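Local structure of putative cell surface protein (4OFQ) at residues Thr19-Lys24 with Thr40-Gln45; Ala87-Asp92 with Lys145-Thr150; Glu236-Asp241 with His289-Phe294; Asp248-Asp253 with Ala312-Lys317; Asp260-Asp265 with Lys301-Ser306. The protein is a streptococcal surface protein of the antigen I/II family that probably serves as an adhesin, its C-terminal region being built from beta-sandwich domains, one of which holds a calcium ion. All coordinates share one frame; numbering follows the deposited sequence.

Contact 1 of 5, residues Thr19-Lys24 with Thr40-Gln45; sequences TIVDDK and TYVAKQ
Thr19 and Ile20 lie against Val42 and Tyr41 as the end of an antiparallel ladder, where strand 17-20 borders strand 38-45 in a sheet of the first beta-sandwich domain. Three backbone bonds set the register. Thr19 and Val42 form the hydrogen-bonded pair, with Thr19 N to Val42 O at 3.0 Å and Val42 N to Thr19 O at 2.9 Å; two residues on, Val21 N reaches Thr40 O at 3.0 Å in almost direct line with the carbonyl.

The apolar contacts divide between the two faces of the sheet. On the buried one, CB of Ile20 approaches CD1 of the Tyr41 ring at 3.7 Å, and the Ile20 CD1 methyl reaches on to CE1 of the ring. The same tyrosine packs on Ile166 and Val184 of the facing sheet, which makes this pair part of the sandwich interior. On the other face Thr19 and Val42 run side by side, CG2 of Thr19 lying 4.1 Å from CB of Val42, while CG2 of Val21 touches CG2 of Thr40.

Where the strands part, water takes over from direct pairing: one molecule donates to Val21 O at 2.8 Å and accepts from Thr40 N at 2.9 Å.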
# COMPACT_ATOMS: atom_id res chain seq x y z
N THR A 19 9.86 6.80 9.93
CA THR A 19 9.72 5.39 9.62
C THR A 19 8.26 5.13 9.21
O THR A 19 7.41 5.98 9.39
CB THR A 19 10.12 4.50 10.80
OG1 THR A 19 10.16 3.13 10.38
CG2 THR A 19 9.12 4.67 11.93
N ILE A 20 8.00 3.97 8.61
CA ILE A 20 6.65 3.58 8.28
C ILE A 20 6.42 2.27 9.03
O ILE A 20 7.31 1.43 9.11
CB ILE A 20 6.46 3.39 6.74
CG1 ILE A 20 5.04 2.92 6.41
CG2 ILE A 20 7.51 2.41 6.16
CD1 ILE A 20 4.77 2.85 4.93
N VAL A 21 5.22 2.10 9.59
CA VAL A 21 4.98 0.98 10.49
C VAL A 21 3.75 0.17 10.09
O VAL A 21 2.80 0.70 9.51
CB VAL A 21 4.82 1.45 11.95
CG1 VAL A 21 6.11 2.11 12.44
CG2 VAL A 21 3.65 2.42 12.06
N ASP A 22 3.77 -1.13 10.39
CA ASP A 22 2.60 -1.95 10.08
C ASP A 22 1.58 -1.88 11.21
O ASP A 22 1.73 -1.08 12.14
CB ASP A 22 2.97 -3.40 9.73
CG ASP A 22 3.59 -4.16 10.89
OD1 ASP A 22 3.56 -3.69 12.05
OD2 ASP A 22 4.10 -5.27 10.63
N ASP A 23 0.57 -2.75 11.12
CA ASP A 23 -0.52 -2.79 12.10
C ASP A 23 -0.07 -3.29 13.46
O ASP A 23 -0.81 -3.18 14.44
CB ASP A 23 -1.70 -3.63 11.57
CG ASP A 23 -1.31 -5.06 11.22
OD1 ASP A 23 -0.11 -5.34 10.98
OD2 ASP A 23 -2.22 -5.92 11.17
N LYS A 24 1.15 -3.83 13.54
CA LYS A 24 1.73 -4.22 14.82
C LYS A 24 2.88 -3.32 15.27
O LYS A 24 3.64 -3.67 16.17
CB LYS A 24 2.18 -5.68 14.79
CG LYS A 24 1.08 -6.65 14.42
CD LYS A 24 1.51 -8.10 14.59
CE LYS A 24 0.77 -9.02 13.62
NZ LYS A 24 1.05 -8.65 12.20
N THR A 40 1.24 4.50 7.21
CA THR A 40 1.34 5.21 8.48
C THR A 40 2.79 5.44 8.87
O THR A 40 3.53 4.49 9.11
CB THR A 40 0.60 4.47 9.60
OG1 THR A 40 -0.80 4.44 9.29
CG2 THR A 40 0.79 5.19 10.95
N TYR A 41 3.17 6.71 8.91
CA TYR A 41 4.52 7.11 9.23
C TYR A 41 4.59 7.67 10.63
O TYR A 41 3.64 8.31 11.12
CB TYR A 41 4.99 8.20 8.26
CG TYR A 41 5.05 7.80 6.81
CD1 TYR A 41 6.13 7.08 6.30
CD2 TYR A 41 4.05 8.19 5.92
CE1 TYR A 41 6.19 6.73 4.96
CE2 TYR A 41 4.09 7.86 4.59
CZ TYR A 41 5.18 7.13 4.11
OH TYR A 41 5.21 6.79 2.78
N VAL A 42 5.73 7.46 11.28
CA VAL A 42 6.02 8.10 12.56
C VAL A 42 7.29 8.93 12.33
O VAL A 42 8.33 8.39 11.96
CB VAL A 42 6.25 7.04 13.66
CG1 VAL A 42 6.51 7.71 15.02
CG2 VAL A 42 5.06 6.08 13.74
N ALA A 43 7.17 10.24 12.50
CA ALA A 43 8.26 11.14 12.19
C ALA A 43 8.72 11.82 13.46
O ALA A 43 7.89 12.17 14.32
CB ALA A 43 7.82 12.18 11.16
N LYS A 44 10.03 12.00 13.59
CA LYS A 44 10.60 12.68 14.75
C LYS A 44 11.18 14.03 14.37
O LYS A 44 11.91 14.15 13.38
CB LYS A 44 11.70 11.83 15.41
CG LYS A 44 12.42 12.57 16.55
CD LYS A 44 13.46 11.70 17.26
CE LYS A 44 14.73 11.59 16.45
NZ LYS A 44 15.79 10.83 17.18
N GLN A 45 10.86 15.03 15.19
CA GLN A 45 11.46 16.36 15.12
C GLN A 45 12.43 16.43 16.29
O GLN A 45 12.01 16.43 17.45
CB GLN A 45 10.35 17.42 15.24
CG GLN A 45 10.77 18.90 15.18
CD GLN A 45 9.55 19.82 15.02
OE1 GLN A 45 8.42 19.43 15.34
NE2 GLN A 45 9.78 21.04 14.51
O HOH W 1 1.98 1.68 7.01

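Contact 2 of 5, residues Ala87-Asp92 with Lys145-Thr150; sequences AANGDD and KGLDIT
Leu147 reaches from its own loop toward the turn that begins at Ala87, and its course accounts for much of the contact. With CG set opposite the carbonyl carbon (chi1 -61°), CB and CG carry the branch across to the turn. There the methyls separate: CD2 rests on CB of Ala88 at 4.0 Å, and CD1 comes to the amide of Asn89, 4.1 Å from ND2, the two side chains crossing at about a right angle. Tyr142 of helix 135-143 touches both Leu147 and Asn89.

The turn is type I, from Ala87 to Gly90, and follows strand 80-87 where that strand leaves strand 149-157. A Schellman motif at Gly146 ends the preceding helix and turns the chain toward this strand. Overlapping the end of the turn, Asn89 forms an Asx turn, its OD1 accepting from Asp91 N at 3.0 Å, and ND2 gives a weak bond to Asp91 OD2, so OD1 is held firmly and ND2 more loosely.

Ala87 faces Ile149 in an antiparallel non-hydrogen-bonded pair, with CB of Ala87 3.8 Å from CD1 of Ile149. Beside it, Ala88 N makes a weak bond to Asp148 O at 2.9 Å, bent to 123° at the hydrogen.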
# COMPACT_ATOMS: atom_id res chain seq x y z
N ALA A 87 4.65 16.19 21.92
CA ALA A 87 5.98 16.39 22.48
C ALA A 87 6.32 15.19 23.35
O ALA A 87 5.44 14.44 23.75
CB ALA A 87 6.02 17.67 23.31
N ALA A 88 7.61 15.04 23.65
CA ALA A 88 8.08 13.93 24.48
C ALA A 88 7.46 13.90 25.88
O ALA A 88 7.43 12.84 26.52
CB ALA A 88 9.58 13.97 24.58
N ASN A 89 6.96 15.03 26.35
CA ASN A 89 6.34 15.09 27.66
C ASN A 89 4.85 14.75 27.60
O ASN A 89 4.14 14.86 28.60
CB ASN A 89 6.54 16.47 28.30
CG ASN A 89 5.80 17.58 27.57
OD1 ASN A 89 5.25 17.38 26.48
ND2 ASN A 89 5.77 18.77 28.17
N GLY A 90 4.40 14.32 26.43
CA GLY A 90 3.02 13.94 26.23
C GLY A 90 2.10 15.04 25.73
O GLY A 90 0.97 14.75 25.33
N ASP A 91 2.56 16.29 25.72
CA ASP A 91 1.71 17.41 25.30
C ASP A 91 1.21 17.25 23.87
O ASP A 91 1.99 16.93 22.97
CB ASP A 91 2.45 18.76 25.40
CG ASP A 91 2.74 19.18 26.83
OD1 ASP A 91 2.25 18.52 27.76
OD2 ASP A 91 3.45 20.20 27.00
N ASP A 92 -0.08 17.49 23.66
CA ASP A 92 -0.62 17.63 22.31
C ASP A 92 -0.23 19.01 21.81
O ASP A 92 -0.67 20.02 22.36
CB ASP A 92 -2.14 17.48 22.35
CG ASP A 92 -2.80 17.74 21.01
OD1 ASP A 92 -2.10 17.79 19.97
OD2 ASP A 92 -4.04 17.90 20.99
N LYS A 145 14.16 22.52 26.18
CA LYS A 145 14.09 21.38 27.09
C LYS A 145 14.49 20.06 26.42
O LYS A 145 14.49 19.00 27.05
CB LYS A 145 12.69 21.26 27.70
CG LYS A 145 12.30 22.49 28.53
CD LYS A 145 10.95 22.28 29.21
CE LYS A 145 10.58 23.48 30.06
NZ LYS A 145 9.23 23.32 30.67
N GLY A 146 14.82 20.13 25.13
CA GLY A 146 15.24 18.95 24.39
C GLY A 146 14.12 17.93 24.23
O GLY A 146 14.37 16.73 24.17
N LEU A 147 12.89 18.41 24.14
CA LEU A 147 11.73 17.54 24.02
C LEU A 147 11.34 17.35 22.56
O LEU A 147 10.74 18.24 21.95
CB LEU A 147 10.55 18.11 24.82
CG LEU A 147 10.77 18.27 26.33
CD1 LEU A 147 9.64 19.06 27.00
CD2 LEU A 147 10.89 16.90 26.96
N ASP A 148 11.68 16.19 22.01
CA ASP A 148 11.35 15.88 20.62
C ASP A 148 9.85 15.92 20.36
O ASP A 148 9.04 15.65 21.24
CB ASP A 148 11.85 14.48 20.22
CG ASP A 148 13.36 14.34 20.28
OD1 ASP A 148 14.09 15.36 20.30
OD2 ASP A 148 13.82 13.17 20.30
N ILE A 149 9.49 16.24 19.12
CA ILE A 149 8.09 16.18 18.71
C ILE A 149 7.92 14.96 17.81
O ILE A 149 8.75 14.73 16.92
CB ILE A 149 7.66 17.45 17.95
CG1 ILE A 149 8.14 18.72 18.68
CG2 ILE A 149 6.13 17.47 17.77
CD1 ILE A 149 7.61 18.86 20.11
N THR A 150 6.86 14.19 18.05
CA THR A 150 6.57 13.00 17.25
C THR A 150 5.28 13.19 16.46
O THR A 150 4.22 13.47 17.03
CB THR A 150 6.46 11.75 18.14
OG1 THR A 150 7.70 11.55 18.84
CG2 THR A 150 6.14 10.50 17.30

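Contact 3 of 5, residues Glu236-Asp241 with His289-Phe294; sequences EYKFVD and HYELAF
The ring of Phe294 meets strand 237-241 by its edge: Tyr237 O lies in the ring plane, 3.5 Å from CD1, and Phe239 CE1 also comes up at the rim. Phe239 repeats the pattern, with Leu292 O in its plane at 3.6 Å from CD1. The Tyr237 and Phe294 side chains run side by side, pointing the same way, with their ring planes at 82° and their CD1 atoms at 3.8 Å. Phe308 meets both rings edge-to-face, and the Tyr237 hydroxyl bonds to Trp224 O.

Beneath the side chains runs a regular antiparallel ladder of the second beta-sandwich domain. Five backbone bonds join Tyr237, Phe239 and Asp241 to Phe294, Leu292 and Tyr290, including Phe239 N to Leu292 O at 2.7 Å.

The face carrying Lys238, Val240, Glu291 and Ala293 is more polar. The Lys238 and Glu291 chains cross obliquely, CD of Lys238 lying 3.7 Å from CD of Glu291, but Lys238 NZ stays 4.2 Å from Glu291 OE1, beyond a salt bridge.

The chemistry is thus two-sided: aromatic rings face the sandwich interior, together with a buried Asp241 carboxylate that bonds to Lys195, whereas on the partly exposed face the opposite charges probably contribute a modest, solvent-screened attraction.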
# COMPACT_ATOMS: atom_id res chain seq x y z
N GLU A 236 -7.64 -11.37 2.59
CA GLU A 236 -8.56 -11.75 1.51
C GLU A 236 -7.80 -12.18 0.26
O GLU A 236 -6.83 -11.54 -0.12
CB GLU A 236 -9.49 -10.59 1.15
CG GLU A 236 -10.40 -10.87 -0.06
CD GLU A 236 -11.29 -9.69 -0.40
OE1 GLU A 236 -10.77 -8.56 -0.54
OE2 GLU A 236 -12.52 -9.90 -0.54
N TYR A 237 -8.27 -13.26 -0.36
CA TYR A 237 -7.73 -13.76 -1.64
C TYR A 237 -8.90 -14.56 -2.22
O TYR A 237 -9.13 -15.72 -1.87
CB TYR A 237 -6.50 -14.64 -1.42
CG TYR A 237 -5.65 -14.91 -2.67
CD1 TYR A 237 -5.99 -15.92 -3.59
CD2 TYR A 237 -4.48 -14.19 -2.90
CE1 TYR A 237 -5.19 -16.17 -4.72
CE2 TYR A 237 -3.69 -14.43 -4.02
CZ TYR A 237 -4.04 -15.42 -4.93
OH TYR A 237 -3.22 -15.65 -6.02
N LYS A 238 -9.65 -13.90 -3.09
CA LYS A 238 -10.93 -14.42 -3.56
C LYS A 238 -11.07 -14.26 -5.07
O LYS A 238 -10.82 -13.17 -5.60
CB LYS A 238 -12.06 -13.67 -2.85
CG LYS A 238 -13.47 -14.11 -3.27
CD LYS A 238 -14.53 -13.50 -2.36
CE LYS A 238 -14.71 -12.02 -2.61
NZ LYS A 238 -15.90 -11.52 -1.83
N PHE A 239 -11.47 -15.34 -5.74
CA PHE A 239 -11.72 -15.30 -7.17
C PHE A 239 -13.21 -15.07 -7.37
O PHE A 239 -14.03 -15.75 -6.76
CB PHE A 239 -11.38 -16.65 -7.81
CG PHE A 239 -9.95 -17.09 -7.66
CD1 PHE A 239 -9.48 -17.61 -6.47
CD2 PHE A 239 -9.07 -17.03 -8.74
CE1 PHE A 239 -8.17 -18.05 -6.33
CE2 PHE A 239 -7.77 -17.47 -8.62
CZ PHE A 239 -7.31 -17.98 -7.40
N VAL A 240 -13.55 -14.12 -8.24
CA VAL A 240 -14.95 -13.89 -8.60
C VAL A 240 -15.13 -13.97 -10.13
O VAL A 240 -14.40 -13.32 -10.89
CB VAL A 240 -15.45 -12.53 -8.08
CG1 VAL A 240 -16.91 -12.35 -8.43
CG2 VAL A 240 -15.27 -12.45 -6.57
N ASP A 241 -16.10 -14.75 -10.58
CA ASP A 241 -16.25 -14.95 -12.03
C ASP A 241 -17.73 -15.01 -12.38
O ASP A 241 -18.44 -15.89 -11.92
CB ASP A 241 -15.52 -16.24 -12.45
CG ASP A 241 -15.36 -16.36 -13.94
OD1 ASP A 241 -16.28 -15.94 -14.68
OD2 ASP A 241 -14.32 -16.87 -14.39
N HIS A 289 -23.13 -16.67 -11.13
CA HIS A 289 -22.06 -16.07 -10.33
C HIS A 289 -21.24 -17.14 -9.60
O HIS A 289 -21.78 -17.91 -8.81
CB HIS A 289 -22.65 -15.08 -9.33
CG HIS A 289 -21.62 -14.27 -8.60
ND1 HIS A 289 -21.12 -14.64 -7.37
CD2 HIS A 289 -21.04 -13.09 -8.91
CE1 HIS A 289 -20.25 -13.72 -6.96
NE2 HIS A 289 -20.19 -12.77 -7.87
N TYR A 290 -19.94 -17.14 -9.86
CA TYR A 290 -19.00 -18.08 -9.26
C TYR A 290 -18.02 -17.34 -8.35
O TYR A 290 -17.46 -16.32 -8.72
CB TYR A 290 -18.22 -18.82 -10.35
CG TYR A 290 -17.03 -19.60 -9.83
CD1 TYR A 290 -15.77 -19.01 -9.71
CD2 TYR A 290 -17.16 -20.94 -9.46
CE1 TYR A 290 -14.68 -19.72 -9.23
CE2 TYR A 290 -16.09 -21.66 -8.97
CZ TYR A 290 -14.85 -21.04 -8.87
OH TYR A 290 -13.77 -21.74 -8.40
N GLU A 291 -17.78 -17.90 -7.17
CA GLU A 291 -16.84 -17.31 -6.24
C GLU A 291 -16.03 -18.42 -5.55
O GLU A 291 -16.58 -19.43 -5.15
CB GLU A 291 -17.65 -16.54 -5.19
CG GLU A 291 -16.86 -15.73 -4.23
CD GLU A 291 -17.76 -15.06 -3.22
OE1 GLU A 291 -18.54 -14.17 -3.64
OE2 GLU A 291 -17.71 -15.44 -2.03
N LEU A 292 -14.72 -18.24 -5.45
CA LEU A 292 -13.91 -19.11 -4.59
C LEU A 292 -13.07 -18.23 -3.68
O LEU A 292 -12.25 -17.44 -4.15
CB LEU A 292 -13.04 -20.07 -5.41
CG LEU A 292 -12.19 -21.08 -4.62
CD1 LEU A 292 -12.02 -22.38 -5.39
CD2 LEU A 292 -10.82 -20.49 -4.30
N ALA A 293 -13.27 -18.37 -2.37
CA ALA A 293 -12.58 -17.53 -1.39
C ALA A 293 -11.73 -18.36 -0.45
O ALA A 293 -12.19 -19.36 0.11
CB ALA A 293 -13.60 -16.72 -0.58
N PHE A 294 -10.49 -17.92 -0.25
CA PHE A 294 -9.68 -18.54 0.79
C PHE A 294 -10.20 -18.17 2.17
O PHE A 294 -10.66 -17.05 2.39
CB PHE A 294 -8.22 -18.15 0.61
CG PHE A 294 -7.49 -19.06 -0.33
CD1 PHE A 294 -7.48 -18.81 -1.69
CD2 PHE A 294 -6.84 -20.19 0.16
CE1 PHE A 294 -6.83 -19.68 -2.56
CE2 PHE A 294 -6.19 -21.06 -0.71
CZ PHE A 294 -6.19 -20.80 -2.06
O HOH W 2 -10.51 -14.61 0.88

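Contact 4 of 5, residues Asp248-Asp253 with Ala312-Lys317; sequences DLYQKD and AFVVVK
Leu249 and Lys317 exchange a pair of backbone hydrogen bonds, Leu249 N to Lys317 O and Lys317 N to Leu249 O, both 2.8 Å long. Leu249 O takes a second donor, NE2 of Gln251 at 3.1 Å, which arrives from the opposite face of the carbonyl plane. A bend at chi2 (-66°) folds the Gln251 chain back for this, and NE2 then lies against CB of Lys317.

Next comes a classic beta bulge: Gln251 and Lys252 both face Val315. Val315 O accepts Gln251 N at 2.7 Å and, weakly, Lys252 N, while Val315 N returns a bond to Lys252 O at 2.8 Å. Segments 248-253 and 312-317 run with 131° between their directions; strand 248-257 lies at the border of its four-stranded sheet.

Packing follows on the face of Tyr250 and Val316. CG1 of Val314 meets the edge of the Tyr250 ring at CD1, 3.8 Å away, and CG2 of Val316 sits 3.6 Å from CG of Asp248. That carboxylate is held by Arg318 and Tyr219.

The extra residue is therefore absorbed without giving up the ladder: one carbonyl serves two amides at the bulge, the second weakly, and the glutamine amide adds a second donor to Leu249 O.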
# COMPACT_ATOMS: atom_id res chain seq x y z
N ASP A 248 -22.45 -21.39 -20.86
CA ASP A 248 -21.48 -22.20 -20.11
C ASP A 248 -22.17 -22.76 -18.89
O ASP A 248 -22.68 -22.01 -18.05
CB ASP A 248 -20.30 -21.36 -19.64
CG ASP A 248 -19.23 -21.13 -20.70
OD1 ASP A 248 -19.25 -21.81 -21.75
OD2 ASP A 248 -18.36 -20.26 -20.47
N LEU A 249 -22.20 -24.08 -18.77
CA LEU A 249 -22.82 -24.69 -17.61
C LEU A 249 -21.74 -25.22 -16.66
O LEU A 249 -21.05 -26.19 -16.98
CB LEU A 249 -23.77 -25.81 -18.05
CG LEU A 249 -24.43 -26.68 -16.97
CD1 LEU A 249 -25.47 -25.90 -16.19
CD2 LEU A 249 -25.03 -27.91 -17.61
N TYR A 250 -21.59 -24.55 -15.52
CA TYR A 250 -20.62 -24.94 -14.49
C TYR A 250 -20.70 -26.43 -14.13
O TYR A 250 -21.78 -26.97 -13.89
CB TYR A 250 -20.82 -24.09 -13.23
CG TYR A 250 -19.89 -24.43 -12.08
CD1 TYR A 250 -18.62 -23.88 -12.00
CD2 TYR A 250 -20.30 -25.27 -11.06
CE1 TYR A 250 -17.77 -24.18 -10.94
CE2 TYR A 250 -19.45 -25.58 -9.99
CZ TYR A 250 -18.20 -25.03 -9.94
OH TYR A 250 -17.38 -25.34 -8.88
N GLN A 251 -19.54 -27.08 -14.10
CA GLN A 251 -19.46 -28.49 -13.72
C GLN A 251 -18.74 -28.65 -12.38
O GLN A 251 -19.29 -29.23 -11.44
CB GLN A 251 -18.73 -29.30 -14.78
CG GLN A 251 -19.38 -29.25 -16.16
CD GLN A 251 -20.73 -29.91 -16.16
OE1 GLN A 251 -20.86 -31.09 -15.80
NE2 GLN A 251 -21.77 -29.16 -16.55
N LYS A 252 -17.53 -28.13 -12.28
CA LYS A 252 -16.72 -28.30 -11.07
C LYS A 252 -15.53 -27.36 -11.08
O LYS A 252 -15.20 -26.76 -12.10
CB LYS A 252 -16.23 -29.75 -10.99
CG LYS A 252 -15.04 -30.04 -11.89
CD LYS A 252 -14.47 -31.42 -11.61
CE LYS A 252 -12.97 -31.46 -11.83
NZ LYS A 252 -12.22 -30.54 -10.93
N ASP A 253 -14.87 -27.21 -9.93
CA ASP A 253 -13.64 -26.45 -9.92
C ASP A 253 -12.52 -27.20 -9.22
O ASP A 253 -12.70 -28.32 -8.73
CB ASP A 253 -13.83 -25.06 -9.30
CG ASP A 253 -14.15 -25.12 -7.82
OD1 ASP A 253 -14.28 -26.23 -7.26
OD2 ASP A 253 -14.27 -24.04 -7.19
N ALA A 312 -7.16 -21.14 -9.99
CA ALA A 312 -8.41 -21.87 -9.99
C ALA A 312 -8.69 -22.40 -11.39
O ALA A 312 -8.43 -21.71 -12.38
CB ALA A 312 -9.55 -20.98 -9.52
N PHE A 313 -9.20 -23.62 -11.48
CA PHE A 313 -9.60 -24.18 -12.77
C PHE A 313 -11.07 -24.48 -12.71
O PHE A 313 -11.52 -25.27 -11.88
CB PHE A 313 -8.83 -25.46 -13.07
CG PHE A 313 -7.36 -25.25 -13.24
CD1 PHE A 313 -6.53 -25.18 -12.14
CD2 PHE A 313 -6.82 -25.08 -14.51
CE1 PHE A 313 -5.17 -24.97 -12.29
CE2 PHE A 313 -5.46 -24.87 -14.66
CZ PHE A 313 -4.63 -24.82 -13.55
N VAL A 314 -11.82 -23.86 -13.62
CA VAL A 314 -13.26 -23.97 -13.62
C VAL A 314 -13.72 -24.70 -14.87
O VAL A 314 -13.44 -24.25 -15.99
CB VAL A 314 -13.91 -22.56 -13.56
CG1 VAL A 314 -15.42 -22.66 -13.68
CG2 VAL A 314 -13.52 -21.87 -12.25
N VAL A 315 -14.40 -25.83 -14.67
CA VAL A 315 -14.81 -26.69 -15.77
C VAL A 315 -16.28 -26.44 -16.09
O VAL A 315 -17.11 -26.47 -15.19
CB VAL A 315 -14.60 -28.17 -15.41
CG1 VAL A 315 -15.13 -29.05 -16.51
CG2 VAL A 315 -13.12 -28.46 -15.16
N VAL A 316 -16.58 -26.16 -17.36
CA VAL A 316 -17.95 -25.91 -17.79
C VAL A 316 -18.30 -26.77 -19.01
O VAL A 316 -17.41 -27.25 -19.71
CB VAL A 316 -18.21 -24.41 -18.14
CG1 VAL A 316 -17.76 -23.50 -16.99
CG2 VAL A 316 -17.48 -24.02 -19.43
N LYS A 317 -19.59 -26.97 -19.23
CA LYS A 317 -20.08 -27.63 -20.44
C LYS A 317 -20.72 -26.57 -21.35
O LYS A 317 -21.47 -25.71 -20.89
CB LYS A 317 -21.09 -28.71 -20.06
CG LYS A 317 -21.85 -29.32 -21.23
CD LYS A 317 -22.89 -30.30 -20.71
CE LYS A 317 -23.65 -30.99 -21.83
NZ LYS A 317 -24.65 -31.96 -21.28
O HOH W 3 -11.12 -28.33 -12.33

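Contact 5 of 5, residues Asp260-Asp265 with Lys301-Ser306; sequences DITLSD and KVVRSS
Val302 overlaps two side chains of the 260-265 segment at once: its CG2 lies 3.9 Å from CD2 of Leu263 and 4.0 Å from CG2 of Ile261. The contact joins the short two-stranded hairpin of 261-262 and 268-269, in the second beta-sandwich domain, to the loop after helix 296-299; a single backbone bridge pairs Leu263 with Val302. That loop then makes a type I turn from Val303 to Ser306, closed by Ser306 N to Val303 O.

Val303 points into the contact and divides its methyls. CG1 comes to 3.6 Å from CA of Ser264, while CG2 sits near Thr262 O and touches CG2 of Thr262. Both backbone bonds are weak: Val303 N to Thr262 O is long at 3.3 Å, and Ser264 N to Lys301 O is short at 2.7 Å but bent to 119° at the hydrogen.

A side chain supplies the straighter polar link. With OG of Ser306 turned away from its own backbone N (chi1 176°), the hydroxyl oxygen accepts from Thr262 N at 3.0 Å with 175° at the hydrogen. Earlier in the turn, Arg304 turns away from the hairpin and forms a salt bridge with Asp233.

At one end, a water accepts from Lys301 NZ and bonds weakly to Asp265 OD2. At the other, a second water donates to Ser306 OG and lies 2.7 Å from Thr262 OG1.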
# COMPACT_ATOMS: atom_id res chain seq x y z
N ASP A 260 5.43 -22.62 -3.34
CA ASP A 260 5.53 -23.21 -2.01
C ASP A 260 5.06 -22.21 -0.96
O ASP A 260 5.50 -21.05 -0.95
CB ASP A 260 6.97 -23.62 -1.68
CG ASP A 260 7.47 -24.79 -2.51
OD1 ASP A 260 6.66 -25.53 -3.11
OD2 ASP A 260 8.70 -24.97 -2.55
N ILE A 261 4.17 -22.65 -0.07
CA ILE A 261 3.58 -21.78 0.95
C ILE A 261 4.00 -22.25 2.34
O ILE A 261 3.77 -23.40 2.72
CB ILE A 261 2.03 -21.78 0.86
CG1 ILE A 261 1.58 -21.31 -0.53
CG2 ILE A 261 1.41 -20.89 1.95
CD1 ILE A 261 0.14 -21.66 -0.86
N THR A 262 4.62 -21.36 3.11
CA THR A 262 5.04 -21.70 4.47
C THR A 262 4.08 -21.08 5.48
O THR A 262 3.76 -19.90 5.36
CB THR A 262 6.48 -21.25 4.76
OG1 THR A 262 7.38 -21.91 3.86
CG2 THR A 262 6.89 -21.56 6.20
N LEU A 263 3.63 -21.88 6.44
CA LEU A 263 2.69 -21.41 7.45
C LEU A 263 3.43 -21.09 8.74
O LEU A 263 4.62 -21.36 8.86
CB LEU A 263 1.59 -22.44 7.71
CG LEU A 263 0.84 -22.83 6.43
CD1 LEU A 263 -0.28 -23.80 6.75
CD2 LEU A 263 0.29 -21.58 5.73
N SER A 264 2.72 -20.50 9.71
CA SER A 264 3.36 -20.02 10.93
C SER A 264 3.86 -21.16 11.82
O SER A 264 4.78 -20.98 12.61
CB SER A 264 2.40 -19.12 11.72
OG SER A 264 1.12 -19.73 11.82
N ASP A 265 3.25 -22.34 11.67
CA ASP A 265 3.68 -23.51 12.43
C ASP A 265 4.94 -24.15 11.84
O ASP A 265 5.43 -25.15 12.36
CB ASP A 265 2.56 -24.55 12.55
CG ASP A 265 2.09 -25.10 11.21
OD1 ASP A 265 2.73 -24.83 10.17
OD2 ASP A 265 1.08 -25.82 11.21
N LYS A 301 -2.37 -17.56 8.62
CA LYS A 301 -1.23 -18.39 9.00
C LYS A 301 -0.04 -18.31 8.04
O LYS A 301 1.03 -18.82 8.35
CB LYS A 301 -1.68 -19.86 9.15
CG LYS A 301 -2.71 -20.07 10.26
CD LYS A 301 -3.16 -21.52 10.32
CE LYS A 301 -3.98 -21.79 11.58
NZ LYS A 301 -4.32 -23.23 11.69
N VAL A 302 -0.22 -17.66 6.88
CA VAL A 302 0.87 -17.54 5.91
C VAL A 302 1.86 -16.48 6.39
O VAL A 302 1.48 -15.35 6.64
CB VAL A 302 0.34 -17.20 4.49
CG1 VAL A 302 1.49 -17.09 3.48
CG2 VAL A 302 -0.66 -18.25 4.04
N VAL A 303 3.13 -16.86 6.55
CA VAL A 303 4.12 -15.91 7.06
C VAL A 303 4.58 -14.90 6.01
O VAL A 303 4.43 -15.13 4.81
CB VAL A 303 5.32 -16.64 7.72
CG1 VAL A 303 4.84 -17.44 8.92
CG2 VAL A 303 6.02 -17.55 6.72
N ARG A 304 5.14 -13.77 6.44
CA ARG A 304 5.53 -12.73 5.48
C ARG A 304 6.74 -13.10 4.65
O ARG A 304 6.95 -12.56 3.57
CB ARG A 304 5.80 -11.41 6.19
CG ARG A 304 4.60 -10.52 6.19
CD ARG A 304 4.90 -9.21 6.84
NE ARG A 304 3.76 -8.81 7.64
CZ ARG A 304 3.68 -7.67 8.30
NH1 ARG A 304 4.68 -6.79 8.23
NH2 ARG A 304 2.60 -7.40 9.02
N SER A 305 7.55 -14.02 5.16
CA SER A 305 8.72 -14.46 4.41
C SER A 305 8.35 -15.51 3.36
O SER A 305 9.23 -16.07 2.70
CB SER A 305 9.77 -15.03 5.36
OG SER A 305 9.16 -15.97 6.22
N SER A 306 7.05 -15.78 3.22
CA SER A 306 6.57 -16.75 2.23
C SER A 306 5.74 -16.09 1.13
O SER A 306 4.91 -15.22 1.41
CB SER A 306 5.71 -17.84 2.89
OG SER A 306 5.17 -18.72 1.91
O HOH W 4 7.72 -20.64 1.51
O HOH W 5 -2.21 -24.98 11.53

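How the contacts relate
From the N terminus, contact 1 closes a short loop of 15 residues at the start of the first domain. Contact 2 follows in series, closing a 52-residue excursion, and adjoins it because strands 38-45 and 149-157 are sheet neighbours, with Gln45 N probably bonded to Ile149 O. The chain then enters the second domain. Contact 3 closes 47 residues and contact 4 closes 58; they cross, and belong to facing sheets whose interior they share: Tyr290 OH lies 2.6 Å from Asp253 OD2. Contact 5, closing 35 residues, falls within the span of contact 4 and crosses contact 3. Across the two domains, the Asp22-Arg304 salt bridge ties contact 1 to contact 5.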